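PDB 3ODN: dally-like protein from Drosophila melanogaster, which probably acts as a cell-surface heparan sulfate proteoglycan of the glypican family, with a helical core domain and a role in Hedgehog signaling. Local coordinates for residues T146-M151 with E171-L176. The protein carries 2 engineered substitutions. Numbering follows the deposited sequence.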
ATOM      1  N   THR A 146     -14.860 -27.314  11.816  1.00 58.58           N
ATOM      2  CA  THR A 146     -15.179 -28.381  10.866  1.00 57.81           C
ATOM      3  C   THR A 146     -14.097 -29.471  10.968  1.00 61.14           C
ATOM      4  O   THR A 146     -14.427 -30.655  10.969  1.00 61.76           O
ATOM      5  CB  THR A 146     -15.269 -27.790   9.428  1.00 64.18           C
ATOM      6  OG1 THR A 146     -16.247 -26.734   9.394  1.00 64.31           O
ATOM      7  CG2 THR A 146     -15.589 -28.851   8.356  1.00 59.20           C
ATOM      8  N   LEU A 147     -12.820 -29.060  11.050  1.00 54.91           N
ATOM      9  CA  LEU A 147     -11.678 -29.954  11.152  1.00 54.90           C
ATOM     10  C   LEU A 147     -11.756 -30.800  12.421  1.00 61.11           C
ATOM     11  O   LEU A 147     -11.564 -32.008  12.350  1.00 62.83           O
ATOM     12  CB  LEU A 147     -10.374 -29.129  11.074  1.00 54.22           C
ATOM     13  CG  LEU A 147      -9.034 -29.858  11.102  1.00 59.38           C
ATOM     14  CD1 LEU A 147      -8.856 -30.764   9.900  1.00 59.22           C
ATOM     15  CD2 LEU A 147      -7.909 -28.873  11.172  1.00 60.62           C
ATOM     16  N   TYR A 148     -12.121 -30.185  13.556  1.00 58.45           N
ATOM     17  CA  TYR A 148     -12.299 -30.856  14.850  1.00 60.15           C
ATOM     18  C   TYR A 148     -13.445 -31.887  14.853  1.00 65.58           C
ATOM     19  O   TYR A 148     -13.293 -32.965  15.435  1.00 66.29           O
ATOM     20  CB  TYR A 148     -12.514 -29.786  15.942  1.00 61.80           C
ATOM     21  CG  TYR A 148     -13.087 -30.269  17.255  1.00 63.92           C
ATOM     22  CD1 TYR A 148     -12.410 -31.202  18.037  1.00 67.57           C
ATOM     23  CD2 TYR A 148     -14.269 -29.735  17.759  1.00 64.99           C
ATOM     24  CE1 TYR A 148     -12.916 -31.622  19.265  1.00 71.19           C
ATOM     25  CE2 TYR A 148     -14.770 -30.126  19.000  1.00 68.58           C
ATOM     26  CZ  TYR A 148     -14.097 -31.079  19.745  1.00 78.48           C
ATOM     27  OH  TYR A 148     -14.599 -31.477  20.964  1.00 86.40           O
ATOM     28  N   GLN A 149     -14.600 -31.529  14.255  1.00 62.77           N
ATOM     29  CA  GLN A 149     -15.779 -32.394  14.212  1.00 64.65           C
ATOM     30  C   GLN A 149     -15.512 -33.634  13.389  1.00 69.21           C
ATOM     31  O   GLN A 149     -15.798 -34.742  13.863  1.00 71.20           O
ATOM     32  CB  GLN A 149     -17.023 -31.639  13.725  1.00 65.88           C
ATOM     33  CG  GLN A 149     -17.833 -31.020  14.867  1.00 74.35           C
ATOM     34  CD  GLN A 149     -19.050 -30.325  14.334  1.00 86.48           C
ATOM     35  OE1 GLN A 149     -20.048 -30.953  13.967  1.00 84.57           O
ATOM     36  NE2 GLN A 149     -18.989 -29.014  14.250  1.00 74.66           N
ATOM     37  N   LYS A 150     -14.872 -33.446  12.204  1.00 62.25           N
ATOM     38  CA  LYS A 150     -14.461 -34.514  11.294  1.00 60.40           C
ATOM     39  C   LYS A 150     -13.481 -35.443  11.996  1.00 64.10           C
ATOM     40  O   LYS A 150     -13.638 -36.658  11.931  1.00 65.11           O
ATOM     41  CB  LYS A 150     -13.774 -33.936  10.039  1.00 59.95           C
ATOM     42  CG  LYS A 150     -14.673 -33.139   9.107  1.00 73.54           C
ATOM     43  CD  LYS A 150     -15.707 -33.966   8.364  1.00 80.66           C
ATOM     44  CE  LYS A 150     -16.292 -33.167   7.229  1.00 87.70           C
ATOM     45  NZ  LYS A 150     -15.278 -32.887   6.178  1.00 92.69           N
ATOM     46  N   MET A 151     -12.474 -34.865  12.663  1.00 59.44           N
ATOM     47  CA  MET A 151     -11.429 -35.607  13.361  1.00 60.24           C
ATOM     48  C   MET A 151     -11.910 -36.327  14.609  1.00 65.43           C
ATOM     49  O   MET A 151     -11.387 -37.401  14.902  1.00 66.70           O
ATOM     50  CB  MET A 151     -10.234 -34.708  13.677  1.00 62.27           C
ATOM     51  CG  MET A 151      -9.359 -34.445  12.484  1.00 63.91           C
ATOM     52  SD  MET A 151      -7.953 -33.421  12.917  1.00 68.03           S
ATOM     53  CE  MET A 151      -6.970 -34.627  13.853  1.00 68.71           C
ATOM     54  N   GLU A 171     -19.963 -26.836  20.420  1.00 91.31           N
ATOM     55  CA  GLU A 171     -20.257 -25.854  21.470  1.00 94.39           C
ATOM     56  C   GLU A 171     -19.126 -25.810  22.512  1.00 99.98           C
ATOM     57  O   GLU A 171     -18.769 -24.727  22.977  1.00100.98           O
ATOM     58  CB  GLU A 171     -21.590 -26.191  22.169  1.00 99.10           C
ATOM     59  CG  GLU A 171     -22.834 -25.701  21.444  1.00111.03           C
ATOM     60  CD  GLU A 171     -23.905 -25.119  22.348  1.00137.58           C
ATOM     61  OE1 GLU A 171     -24.543 -25.892  23.100  1.00134.73           O
ATOM     62  OE2 GLU A 171     -24.115 -23.885  22.291  1.00132.49           O
ATOM     63  N   HIS A 172     -18.567 -26.992  22.862  1.00 96.75           N
ATOM     64  CA  HIS A 172     -17.483 -27.175  23.832  1.00 98.76           C
ATOM     65  C   HIS A 172     -16.071 -26.968  23.241  1.00100.81           C
ATOM     66  O   HIS A 172     -15.119 -26.878  24.017  1.00103.39           O
ATOM     67  CB  HIS A 172     -17.542 -28.590  24.449  1.00101.55           C
ATOM     68  CG  HIS A 172     -18.779 -28.942  25.222  1.00108.02           C
ATOM     69  ND1 HIS A 172     -19.550 -27.979  25.856  1.00112.37           N
ATOM     70  CD2 HIS A 172     -19.278 -30.165  25.521  1.00110.87           C
ATOM     71  CE1 HIS A 172     -20.516 -28.643  26.471  1.00114.39           C
ATOM     72  NE2 HIS A 172     -20.394 -29.960  26.296  1.00113.83           N
ATOM     73  N   MET A 173     -15.921 -26.920  21.893  1.00 92.72           N
ATOM     74  CA  MET A 173     -14.613 -26.799  21.229  1.00 89.46           C
ATOM     75  C   MET A 173     -13.645 -25.759  21.798  1.00 95.89           C
ATOM     76  O   MET A 173     -12.496 -26.098  22.098  1.00 96.00           O
ATOM     77  CB  MET A 173     -14.726 -26.653  19.709  1.00 87.23           C
ATOM     78  CG  MET A 173     -13.350 -26.671  19.037  1.00 88.34           C
ATOM     79  SD  MET A 173     -13.137 -25.838  17.459  1.00 87.55           S
ATOM     80  CE  MET A 173     -14.016 -24.285  17.765  1.00 84.67           C
ATOM     81  N   LYS A 174     -14.091 -24.501  21.919  1.00 94.12           N
ATOM     82  CA  LYS A 174     -13.223 -23.435  22.429  1.00 95.13           C
ATOM     83  C   LYS A 174     -12.873 -23.568  23.924  1.00102.87           C
ATOM     84  O   LYS A 174     -11.847 -23.040  24.359  1.00104.40           O
ATOM     85  CB  LYS A 174     -13.706 -22.032  22.009  1.00 96.57           C
ATOM     86  CG  LYS A 174     -13.465 -21.742  20.518  1.00100.50           C
ATOM     87  CD  LYS A 174     -13.205 -20.258  20.209  1.00105.07           C
ATOM     88  CE  LYS A 174     -12.664 -20.069  18.807  1.00109.21           C
ATOM     89  NZ  LYS A 174     -12.544 -18.633  18.428  1.00114.97           N
ATOM     90  N   GLU A 175     -13.677 -24.342  24.679  1.00101.37           N
ATOM     91  CA  GLU A 175     -13.457 -24.631  26.099  1.00105.41           C
ATOM     92  C   GLU A 175     -12.410 -25.759  26.257  1.00109.01           C
ATOM     93  O   GLU A 175     -11.575 -25.699  27.163  1.00112.20           O
ATOM     94  CB  GLU A 175     -14.794 -25.015  26.776  1.00109.28           C
ATOM     95  CG  GLU A 175     -14.721 -25.212  28.284  1.00123.66           C
ATOM     96  CD  GLU A 175     -16.035 -25.530  28.974  1.00147.67           C
ATOM     97  OE1 GLU A 175     -16.636 -26.584  28.661  1.00137.80           O
ATOM     98  OE2 GLU A 175     -16.439 -24.748  29.866  1.00144.46           O
ATOM     99  N   LEU A 176     -12.456 -26.766  25.360  1.00101.49           N
ATOM    100  CA  LEU A 176     -11.587 -27.949  25.369  1.00101.42           C
ATOM    101  C   LEU A 176     -10.200 -27.766  24.742  1.00101.83           C
ATOM    102  O   LEU A 176      -9.279 -28.498  25.120  1.00102.48           O
ATOM    103  CB  LEU A 176     -12.302 -29.171  24.740  1.00 99.89           C
ATOM    104  CG  LEU A 176     -13.664 -29.583  25.338  1.00107.52           C
ATOM    105  CD1 LEU A 176     -14.342 -30.633  24.480  1.00105.76           C
ATOM    106  CD2 LEU A 176     -13.537 -30.084  26.776  1.00115.08           C
TER
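M173 and L176, one turn apart on helix 163-176, meet Y148 of helix 136-155, M173 packing on its ring and L176 on its hydroxyl; this helix-to-helix contact lies near one end of the elongated, all-helical glypican core, its centre about 37 Å from the centre of the chain. At M173 the contact is a Met-aromatic one: SD lies 5.0 Å from the centroid of the Y148 ring, 49° off its normal, an oblique approach. The closest approach is made by the aliphatic part of M173, whose atom M173 CG lies 3.4 Å from the aromatic carbon Y148 CD2. M173 CB is 3.5 Å from Y148 CE2. The two side chains run past each other in opposite directions: with CG anti to the backbone nitrogen (chi1 -174°), M173 lays CB and CG against the CD2/CE2 side of the ring, and the bend at chi3 (44°) turns methyl CE away from it. P178 touches both residues. At L176 the side chain crosses that of Y148 at about a right angle, and V315 touches both, so helix 308-318 also packs here. Replacing Y148 with alanine would probably open a gap between the helices, leaving the M173 thioether without its aromatic partner and L176 without the hydroxyl that Y148 OH places 3.6 Å from L176 CD1.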